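GphF (Archangium violaceum, PDB 6MBG) is a dehydratase domain of the gephyronic acid polyketide synthase, which probably removes water from polyketide intermediates and takes part in rearranging the resulting double bond. Local coordinates at residues Leu74-Val79 / Ala230-Arg235; Ala216-Arg221 / Thr254-Thr259. All coordinates share one frame; numbering follows the deposited sequence.

Interaction 1 of 2, residues Leu74-Val79 / Ala230-Arg235; sequences LIVEDV and ARIELR. With BU1 (1,4-butanediol), chain C.
Ile75 sets its CG2 methyl squarely over one face of the Arg231 guanidinium, 3.8 Å above the plane, while Glu233 holds that flat group at its edge. The grip is side-on: Arg231 NE and NH2 both donate to Glu233 OE2, with NE to OE2 at 2.8 Å, and the NE bond uses the anti lone pair of that oxygen. Arg231 reaches this position by an extended chain, CG anti to the backbone N (chi1 -173°). Replacing Glu233 by an alanine would probably leave the guanidinium without this double hold and freer to turn off the Ile75 methyl. Glu77, on the same face of the sheet, meets the guanidinium at its edge and completes a salt-bridge network, but the modelled separation is too short to trust; Glu77 also pairs with Arg127. Beneath these side chains the two strands run antiparallel, axes 4.8 Å apart, and join the two hotdog halves of the dehydratase's double-hotdog fold. Val76 and Ile232 form a hydrogen-bonded pair, with Ile232 N to Val76 O at 2.8 Å, and Leu74 pairs likewise with Leu234. Their side chains share the other, buried face, where Val76 CB meets Ile232 CG2 at 3.5 Å and helix 52-65 packs against Leu74 and Val76. Ala230 and Arg231 both face Asp278 in a classic beta bulge. Asp78 N donates to Ala230 O from 51° out of the carbonyl plane, and butanediol O5 donates to Val79 O.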
ATOM      1  N   LEU A  74     -11.314  -8.293  -4.618  1.00 24.93           N
ATOM      2  CA  LEU A  74     -11.126  -8.005  -3.204  1.00 22.14           C
ATOM      3  C   LEU A  74     -11.209  -6.501  -2.981  1.00 30.34           C
ATOM      4  O   LEU A  74     -10.672  -5.713  -3.769  1.00 24.78           O
ATOM      5  CB  LEU A  74      -9.779  -8.527  -2.714  1.00 22.12           C
ATOM      6  CG  LEU A  74      -9.465  -9.989  -2.976  1.00 23.18           C
ATOM      7  CD1 LEU A  74      -8.007 -10.288  -2.531  1.00 24.48           C
ATOM      8  CD2 LEU A  74     -10.465 -10.841  -2.175  1.00 28.06           C
ATOM      9  N   ILE A  75     -11.882  -6.103  -1.906  1.00 26.38           N
ATOM     10  CA  ILE A  75     -12.210  -4.701  -1.687  1.00 27.06           C
ATOM     11  C   ILE A  75     -11.808  -4.309  -0.274  1.00 29.61           C
ATOM     12  O   ILE A  75     -12.081  -5.042   0.682  1.00 25.71           O
ATOM     13  CB  ILE A  75     -13.707  -4.430  -1.922  1.00 26.16           C
ATOM     14  CG1 ILE A  75     -14.086  -4.791  -3.364  1.00 30.11           C
ATOM     15  CG2 ILE A  75     -14.041  -2.989  -1.625  1.00 31.47           C
ATOM     16  CD1 ILE A  75     -15.539  -4.950  -3.589  1.00 35.41           C
ATOM     17  N   VAL A  76     -11.161  -3.155  -0.141  1.00 25.13           N
ATOM     18  CA  VAL A  76     -10.987  -2.504   1.151  1.00 22.11           C
ATOM     19  C   VAL A  76     -11.542  -1.096   1.018  1.00 32.75           C
ATOM     20  O   VAL A  76     -11.301  -0.415   0.012  1.00 34.67           O
ATOM     21  CB  VAL A  76      -9.514  -2.495   1.615  1.00 29.23           C
ATOM     22  CG1 VAL A  76      -9.419  -2.102   3.089  1.00 31.64           C
ATOM     23  CG2 VAL A  76      -8.903  -3.863   1.438  1.00 34.66           C
ATOM     24  N   GLU A  77     -12.292  -0.663   2.023  1.00 23.88           N
ATOM     25  CA  GLU A  77     -12.991   0.612   1.955  1.00 23.39           C
ATOM     26  C   GLU A  77     -12.779   1.403   3.230  1.00 27.15           C
ATOM     27  O   GLU A  77     -12.558   0.829   4.297  1.00 25.47           O
ATOM     28  CB  GLU A  77     -14.500   0.426   1.773  1.00 35.20           C
ATOM     29  CG  GLU A  77     -14.937   0.220   0.367  1.00 46.68           C
ATOM     30  CD  GLU A  77     -16.440   0.202   0.275  1.00 53.02           C
ATOM     31  OE1 GLU A  77     -17.069  -0.448   1.133  1.00 51.75           O
ATOM     32  OE2 GLU A  77     -16.980   0.857  -0.640  1.00 63.91           O
ATOM     33  N   ASP A  78     -12.873   2.728   3.096  1.00 28.25           N
ATOM     34  CA  ASP A  78     -12.941   3.639   4.234  1.00 31.01           C
ATOM     35  C   ASP A  78     -11.751   3.425   5.175  1.00 30.23           C
ATOM     36  O   ASP A  78     -11.900   3.286   6.390  1.00 27.62           O
ATOM     37  CB  ASP A  78     -14.292   3.469   4.951  1.00 42.46           C
ATOM     38  CG  ASP A  78     -14.477   4.418   6.120  1.00 57.23           C
ATOM     39  OD1 ASP A  78     -14.049   5.588   6.031  1.00 61.52           O
ATOM     40  OD2 ASP A  78     -15.066   3.987   7.140  1.00 62.62           O
ATOM     41  N   VAL A  79     -10.543   3.435   4.602  1.00 22.75           N
ATOM     42  CA  VAL A  79      -9.331   3.116   5.350  1.00 20.07           C
ATOM     43  C   VAL A  79      -8.755   4.378   5.975  1.00 30.27           C
ATOM     44  O   VAL A  79      -8.660   5.433   5.323  1.00 25.59           O
ATOM     45  CB  VAL A  79      -8.294   2.429   4.448  1.00 26.82           C
ATOM     46  CG1 VAL A  79      -6.944   2.331   5.158  1.00 29.00           C
ATOM     47  CG2 VAL A  79      -8.781   1.070   4.098  1.00 30.25           C
ATOM     48  N   ALA A 230     -10.422   6.019   0.190  1.00 22.26           N
ATOM     49  CA  ALA A 230     -11.840   5.696   0.180  1.00 24.37           C
ATOM     50  C   ALA A 230     -12.083   4.253  -0.253  1.00 22.83           C
ATOM     51  O   ALA A 230     -12.973   3.583   0.284  1.00 25.29           O
ATOM     52  CB  ALA A 230     -12.594   6.670  -0.735  1.00 31.58           C
ATOM     53  N   ARG A 231     -11.301   3.748  -1.212  1.00 27.28           N
ATOM     54  CA  ARG A 231     -11.594   2.428  -1.755  1.00 25.27           C
ATOM     55  C   ARG A 231     -10.380   1.894  -2.490  1.00 26.64           C
ATOM     56  O   ARG A 231      -9.739   2.636  -3.247  1.00 25.59           O
ATOM     57  CB  ARG A 231     -12.808   2.506  -2.698  1.00 27.72           C
ATOM     58  CG  ARG A 231     -13.316   1.173  -3.187  1.00 31.76           C
ATOM     59  CD  ARG A 231     -14.573   1.366  -4.022  1.00 41.55           C
ATOM     60  NE  ARG A 231     -15.150   0.083  -4.402  1.00 47.56           N
ATOM     61  CZ  ARG A 231     -16.134  -0.513  -3.741  1.00 57.61           C
ATOM     62  NH1 ARG A 231     -16.656   0.069  -2.674  1.00 62.26           N
ATOM     63  NH2 ARG A 231     -16.603  -1.688  -4.152  1.00 57.26           N
ATOM     64  N   ILE A 232     -10.051   0.619  -2.269  1.00 21.98           N
ATOM     65  CA  ILE A 232      -9.153  -0.094  -3.169  1.00 23.58           C
ATOM     66  C   ILE A 232      -9.852  -1.368  -3.626  1.00 29.79           C
ATOM     67  O   ILE A 232     -10.420  -2.100  -2.806  1.00 31.10           O
ATOM     68  CB  ILE A 232      -7.777  -0.380  -2.532  1.00 30.56           C
ATOM     69  CG1 ILE A 232      -6.941  -1.287  -3.439  1.00 30.04           C
ATOM     70  CG2 ILE A 232      -7.914  -0.971  -1.139  1.00 40.29           C
ATOM     71  CD1 ILE A 232      -5.465  -1.348  -3.033  1.00 37.48           C
ATOM     72  N   GLU A 233      -9.873  -1.592  -4.943  1.00 24.31           N
ATOM     73  CA  GLU A 233     -10.436  -2.809  -5.527  1.00 24.56           C
ATOM     74  C   GLU A 233      -9.328  -3.565  -6.230  1.00 31.61           C
ATOM     75  O   GLU A 233      -8.655  -3.003  -7.102  1.00 32.02           O
ATOM     76  CB  GLU A 233     -11.544  -2.516  -6.547  1.00 29.73           C
ATOM     77  CG  GLU A 233     -12.850  -2.038  -5.993  1.00 38.92           C
ATOM     78  CD  GLU A 233     -13.930  -2.005  -7.061  1.00 54.26           C
ATOM     79  OE1 GLU A 233     -13.674  -2.483  -8.193  1.00 54.91           O
ATOM     80  OE2 GLU A 233     -15.032  -1.497  -6.769  1.00 63.51           O
ATOM     81  N   LEU A 234      -9.160  -4.836  -5.882  1.00 25.86           N
ATOM     82  CA  LEU A 234      -8.114  -5.660  -6.471  1.00 26.91           C
ATOM     83  C   LEU A 234      -8.759  -6.745  -7.311  1.00 27.10           C
ATOM     84  O   LEU A 234      -9.524  -7.573  -6.791  1.00 25.93           O
ATOM     85  CB  LEU A 234      -7.207  -6.271  -5.406  1.00 23.97           C
ATOM     86  CG  LEU A 234      -6.070  -7.107  -5.989  1.00 22.85           C
ATOM     87  CD1 LEU A 234      -5.129  -6.177  -6.766  1.00 25.40           C
ATOM     88  CD2 LEU A 234      -5.324  -7.893  -4.867  1.00 23.26           C
ATOM     89  N   ARG A 235      -8.454  -6.733  -8.612  1.00 30.24           N
ATOM     90  CA  ARG A 235      -9.078  -7.635  -9.570  1.00 28.78           C
ATOM     91  C   ARG A 235      -8.176  -8.778  -9.996  1.00 29.60           C
ATOM     92  O   ARG A 235      -8.675  -9.769 -10.535  1.00 33.53           O
ATOM     93  CB  ARG A 235      -9.509  -6.868 -10.822  1.00 33.55           C
ATOM     94  CG  ARG A 235     -10.485  -5.774 -10.553  1.00 41.97           C
ATOM     95  CD  ARG A 235     -10.943  -5.178 -11.869  1.00 47.18           C
ATOM     96  NE  ARG A 235     -12.048  -4.251 -11.676  1.00 49.77           N
ATOM     97  CZ  ARG A 235     -13.088  -4.166 -12.495  1.00 54.15           C
ATOM     98  NH1 ARG A 235     -13.149  -4.957 -13.556  1.00 53.85           N
ATOM     99  NH2 ARG A 235     -14.053  -3.291 -12.253  1.00 55.40           N
TER
HETATM  100  C1  BU1 C2002      -9.892   8.470   4.458  1.00 68.25           C
HETATM  101  C2  BU1 C2002     -11.139   7.589   4.498  1.00 63.44           C
HETATM  102  C3  BU1 C2002     -12.046   7.914   3.311  1.00 61.54           C
HETATM  103  C4  BU1 C2002     -13.406   7.247   3.547  1.00 63.14           C
HETATM  104  O5  BU1 C2002      -9.267   8.457   5.715  1.00 68.33           O
HETATM  105  O6  BU1 C2002     -14.252   7.382   2.438  1.00 67.00           O

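Interaction 2 of 2, residues Ala216-Arg221 / Thr254-Thr259; sequences AHESHR and TDHNQT. With BU1 (1,4-butanediol), chain B.
Glu218 reaches across to the 254-259 loop and offers its carboxylate to Asn257 twice, once to the backbone and once to the side chain. Asn257 N donates to Glu218 OE2 at 2.9 Å in a nearly straight bond, arriving from 47° out of the carboxylate plane. The amide nitrogen ND2 of Asn257 makes the second bond, to Glu218 OE1, though the exact place of that oxygen is less sure. The carboxylate and amide planes are turned 42° apart. An extended chain beyond CG carries the acid this far, with CG anti to the carbonyl carbon (chi1 -46°); on the way Glu218 CG passes 3.5 Å from Asp255 O. The turn of the amide is fixed by Ser253, whose backbone N donates to Asn257 OD1, so ND2 is the end presented to the acid. Both segments are irregular loops of the second hotdog half: 216-221 links helix 200-214 to strand 224-234, while the loop at 254-259 leads into strand 259-267. Glu218 is buried between them, and it also forms a salt bridge through OE2 to Arg284 and a hydrogen bond through OE1 to His260. The His256 ring stands near the same carboxylate, ND1 lying 4.0 Å from Glu218 OE2, too far for a hydrogen bond. A water in the plane of that ring ties the loops together: Ser219 N donates to this water at 2.6 Å, and His256 ND1 is 3.0 Å from it. Just beyond, Ser219 OG accepts from Arg221 N, an ST turn. On another side a butanediol molecule lies beside His217, its C3 at 3.4 Å from His217 ND1, in a pocket that Glu218 and Asn257 also line.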
ATOM      1  N   ALA A 216       7.847  17.346  -8.443  1.00 24.81           N
ATOM      2  CA  ALA A 216       8.289  18.195  -9.539  1.00 25.98           C
ATOM      3  C   ALA A 216       7.869  19.641  -9.343  1.00 30.17           C
ATOM      4  O   ALA A 216       8.319  20.509 -10.105  1.00 30.82           O
ATOM      5  CB  ALA A 216       7.756  17.679 -10.874  1.00 29.94           C
ATOM      6  N   HIS A 217       7.060  19.925  -8.326  1.00 29.86           N
ATOM      7  CA  HIS A 217       6.597  21.279  -8.042  1.00 38.36           C
ATOM      8  C   HIS A 217       6.876  21.743  -6.623  1.00 40.06           C
ATOM      9  O   HIS A 217       7.228  22.904  -6.433  1.00 39.38           O
ATOM     10  CB  HIS A 217       5.093  21.391  -8.311  1.00 44.46           C
ATOM     11  CG  HIS A 217       4.746  21.359  -9.760  1.00 59.68           C
ATOM     12  ND1 HIS A 217       4.188  20.254 -10.366  1.00 60.72           N
ATOM     13  CD2 HIS A 217       4.903  22.287 -10.734  1.00 64.38           C
ATOM     14  CE1 HIS A 217       4.007  20.506 -11.651  1.00 63.13           C
ATOM     15  NE2 HIS A 217       4.433  21.732 -11.899  1.00 64.43           N
ATOM     16  N   GLU A 218       6.736  20.874  -5.623  1.00 32.22           N
ATOM     17  CA  GLU A 218       6.895  21.222  -4.215  1.00 35.29           C
ATOM     18  C   GLU A 218       8.097  20.515  -3.605  1.00 37.40           C
ATOM     19  O   GLU A 218       8.574  19.502  -4.119  1.00 35.05           O
ATOM     20  CB  GLU A 218       5.651  20.815  -3.404  1.00 40.60           C
ATOM     21  CG  GLU A 218       4.327  21.181  -4.011  1.00 40.02           C
ATOM     22  CD  GLU A 218       3.160  20.878  -3.074  1.00 33.36           C
ATOM     23  OE1 GLU A 218       2.046  20.684  -3.588  1.00 31.44           O
ATOM     24  OE2 GLU A 218       3.365  20.864  -1.842  1.00 33.58           O
ATOM     25  N   SER A 219       8.500  21.004  -2.428  1.00 37.97           N
ATOM     26  CA  SER A 219       9.595  20.412  -1.667  1.00 37.60           C
ATOM     27  C   SER A 219       9.289  18.984  -1.221  1.00 38.27           C
ATOM     28  O   SER A 219       8.142  18.620  -0.933  1.00 34.89           O
ATOM     29  CB  SER A 219       9.908  21.261  -0.435  1.00 41.14           C
ATOM     30  OG  SER A 219      10.808  20.575   0.419  1.00 43.29           O
ATOM     31  N   HIS A 220      10.340  18.166  -1.158  1.00 35.22           N
ATOM     32  CA  HIS A 220      10.214  16.800  -0.672  1.00 32.16           C
ATOM     33  C   HIS A 220      10.569  16.669   0.808  1.00 36.10           C
ATOM     34  O   HIS A 220      10.462  15.570   1.365  1.00 40.06           O
ATOM     35  CB  HIS A 220      11.102  15.856  -1.482  1.00 35.39           C
ATOM     36  CG  HIS A 220      12.550  15.994  -1.151  1.00 40.62           C
ATOM     37  ND1 HIS A 220      13.273  17.119  -1.475  1.00 38.43           N
ATOM     38  CD2 HIS A 220      13.400  15.175  -0.488  1.00 42.13           C
ATOM     39  CE1 HIS A 220      14.514  16.981  -1.046  1.00 44.37           C
ATOM     40  NE2 HIS A 220      14.618  15.809  -0.445  1.00 41.87           N
ATOM     41  N   ARG A 221      10.999  17.744   1.449  1.00 36.59           N
ATOM     42  CA  ARG A 221      11.117  17.727   2.895  1.00 48.80           C
ATOM     43  C   ARG A 221       9.714  17.742   3.495  1.00 48.96           C
ATOM     44  O   ARG A 221       8.751  18.155   2.845  1.00 47.22           O
ATOM     45  CB  ARG A 221      11.944  18.915   3.381  1.00 57.09           C
ATOM     46  CG  ARG A 221      13.450  18.810   3.062  1.00 66.19           C
ATOM     47  CD  ARG A 221      13.945  17.361   3.197  1.00 70.88           C
ATOM     48  NE  ARG A 221      15.253  17.236   3.846  1.00 74.67           N
ATOM     49  CZ  ARG A 221      16.418  17.260   3.208  1.00 73.27           C
ATOM     50  NH1 ARG A 221      16.457  17.411   1.889  1.00 71.40           N
ATOM     51  NH2 ARG A 221      17.547  17.129   3.892  1.00 76.49           N
ATOM     52  N   THR A 254      -1.223  26.589  -5.079  1.00 52.92           N
ATOM     53  CA  THR A 254      -0.412  26.342  -6.261  1.00 56.17           C
ATOM     54  C   THR A 254       1.078  26.310  -5.955  1.00 61.06           C
ATOM     55  O   THR A 254       1.876  26.026  -6.851  1.00 68.36           O
ATOM     56  CB  THR A 254      -0.699  27.394  -7.337  1.00 60.76           C
ATOM     57  OG1 THR A 254      -0.769  28.692  -6.731  1.00 58.33           O
ATOM     58  CG2 THR A 254      -2.012  27.074  -8.046  1.00 62.02           C
ATOM     59  N   ASP A 255       1.470  26.579  -4.715  1.00 62.18           N
ATOM     60  CA  ASP A 255       2.871  26.596  -4.330  1.00 67.97           C
ATOM     61  C   ASP A 255       3.240  25.450  -3.401  1.00 64.78           C
ATOM     62  O   ASP A 255       4.176  24.696  -3.686  1.00 68.39           O
ATOM     63  CB  ASP A 255       3.206  27.935  -3.656  1.00 79.68           C
ATOM     64  CG  ASP A 255       3.124  29.116  -4.618  1.00 88.69           C
ATOM     65  OD1 ASP A 255       4.103  29.362  -5.354  1.00 90.55           O
ATOM     66  OD2 ASP A 255       2.076  29.797  -4.637  1.00 91.79           O
ATOM     67  N   HIS A 256       2.524  25.299  -2.291  1.00 54.37           N
ATOM     68  CA  HIS A 256       2.925  24.370  -1.239  1.00 49.65           C
ATOM     69  C   HIS A 256       1.678  23.897  -0.510  1.00 46.27           C
ATOM     70  O   HIS A 256       0.919  24.716   0.015  1.00 44.44           O
ATOM     71  CB  HIS A 256       3.894  25.041  -0.271  1.00 48.44           C
ATOM     72  CG  HIS A 256       4.373  24.142   0.818  1.00 46.09           C
ATOM     73  ND1 HIS A 256       5.432  23.278   0.656  1.00 47.73           N
ATOM     74  CD2 HIS A 256       3.935  23.967   2.088  1.00 49.22           C
ATOM     75  CE1 HIS A 256       5.630  22.610   1.779  1.00 48.92           C
ATOM     76  NE2 HIS A 256       4.736  23.010   2.664  1.00 49.72           N
ATOM     77  N   ASN A 257       1.473  22.585  -0.468  1.00 39.86           N
ATOM     78  CA  ASN A 257       0.269  22.015   0.114  1.00 31.34           C
ATOM     79  C   ASN A 257       0.621  21.122   1.290  1.00 38.33           C
ATOM     80  O   ASN A 257       1.637  20.421   1.277  1.00 39.98           O
ATOM     81  CB  ASN A 257      -0.503  21.198  -0.925  1.00 32.76           C
ATOM     82  CG  ASN A 257      -1.061  22.058  -2.019  1.00 39.23           C
ATOM     83  OD1 ASN A 257      -2.190  22.525  -1.930  1.00 43.63           O
ATOM     84  ND2 ASN A 257      -0.260  22.299  -3.053  1.00 38.06           N
ATOM     85  N   GLN A 258      -0.242  21.138   2.303  1.00 38.18           N
ATOM     86  CA  GLN A 258      -0.149  20.157   3.374  1.00 37.20           C
ATOM     87  C   GLN A 258      -0.809  18.839   3.009  1.00 32.15           C
ATOM     88  O   GLN A 258      -0.423  17.800   3.546  1.00 30.02           O
ATOM     89  CB  GLN A 258      -0.785  20.704   4.658  1.00 43.40           C
ATOM     90  CG  GLN A 258      -0.180  22.013   5.137  1.00 49.82           C
ATOM     91  CD  GLN A 258       1.307  21.902   5.409  1.00 53.91           C
ATOM     92  OE1 GLN A 258       1.762  20.968   6.078  1.00 55.86           O
ATOM     93  NE2 GLN A 258       2.079  22.853   4.877  1.00 53.07           N
ATOM     94  N   THR A 259      -1.776  18.850   2.096  1.00 33.67           N
ATOM     95  CA  THR A 259      -2.484  17.640   1.715  1.00 30.82           C
ATOM     96  C   THR A 259      -2.645  17.568   0.204  1.00 26.66           C
ATOM     97  O   THR A 259      -2.625  18.582  -0.502  1.00 31.44           O
ATOM     98  CB  THR A 259      -3.887  17.552   2.355  1.00 34.09           C
ATOM     99  OG1 THR A 259      -4.672  18.678   1.941  1.00 32.37           O
ATOM    100  CG2 THR A 259      -3.815  17.518   3.897  1.00 35.54           C
TER
HETATM  101  C1  BU1 B2001       1.849  20.201  -7.141  1.00 48.03           C
HETATM  102  C2  BU1 B2001       0.755  19.515  -7.950  1.00 48.17           C
HETATM  103  C3  BU1 B2001       1.376  18.829  -9.165  1.00 49.02           C
HETATM  104  C4  BU1 B2001       0.843  19.447 -10.457  1.00 50.69           C
HETATM  105  O5  BU1 B2001       1.457  20.323  -5.804  1.00 49.39           O
HETATM  106  O6  BU1 B2001       0.986  18.508 -11.494  1.00 53.15           O
HETATM  107  O   HOH W   1       7.353  23.219  -1.656  1.00 60.76           O

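Along the chain the segments alternate: 74-79, 216-221, 230-235, then 254-259. Their centres lie 27 Å apart and their nearest atoms about 13 Å, so the two contacts do not touch. Interaction 1 is the seam where strand 73-81 of the first hotdog half meets strand 224-234 of the second; interaction 2 lies farther from the chain's centre, among loops of the second half alone. The loop at 216-221 runs on into strand 224-234, and strand 273-284 reaches both places, with Asp278 beside interaction 1 and Arg284 beside interaction 2. Each contact borders its own butanediol site, distinct from the third pocket, which includes His41.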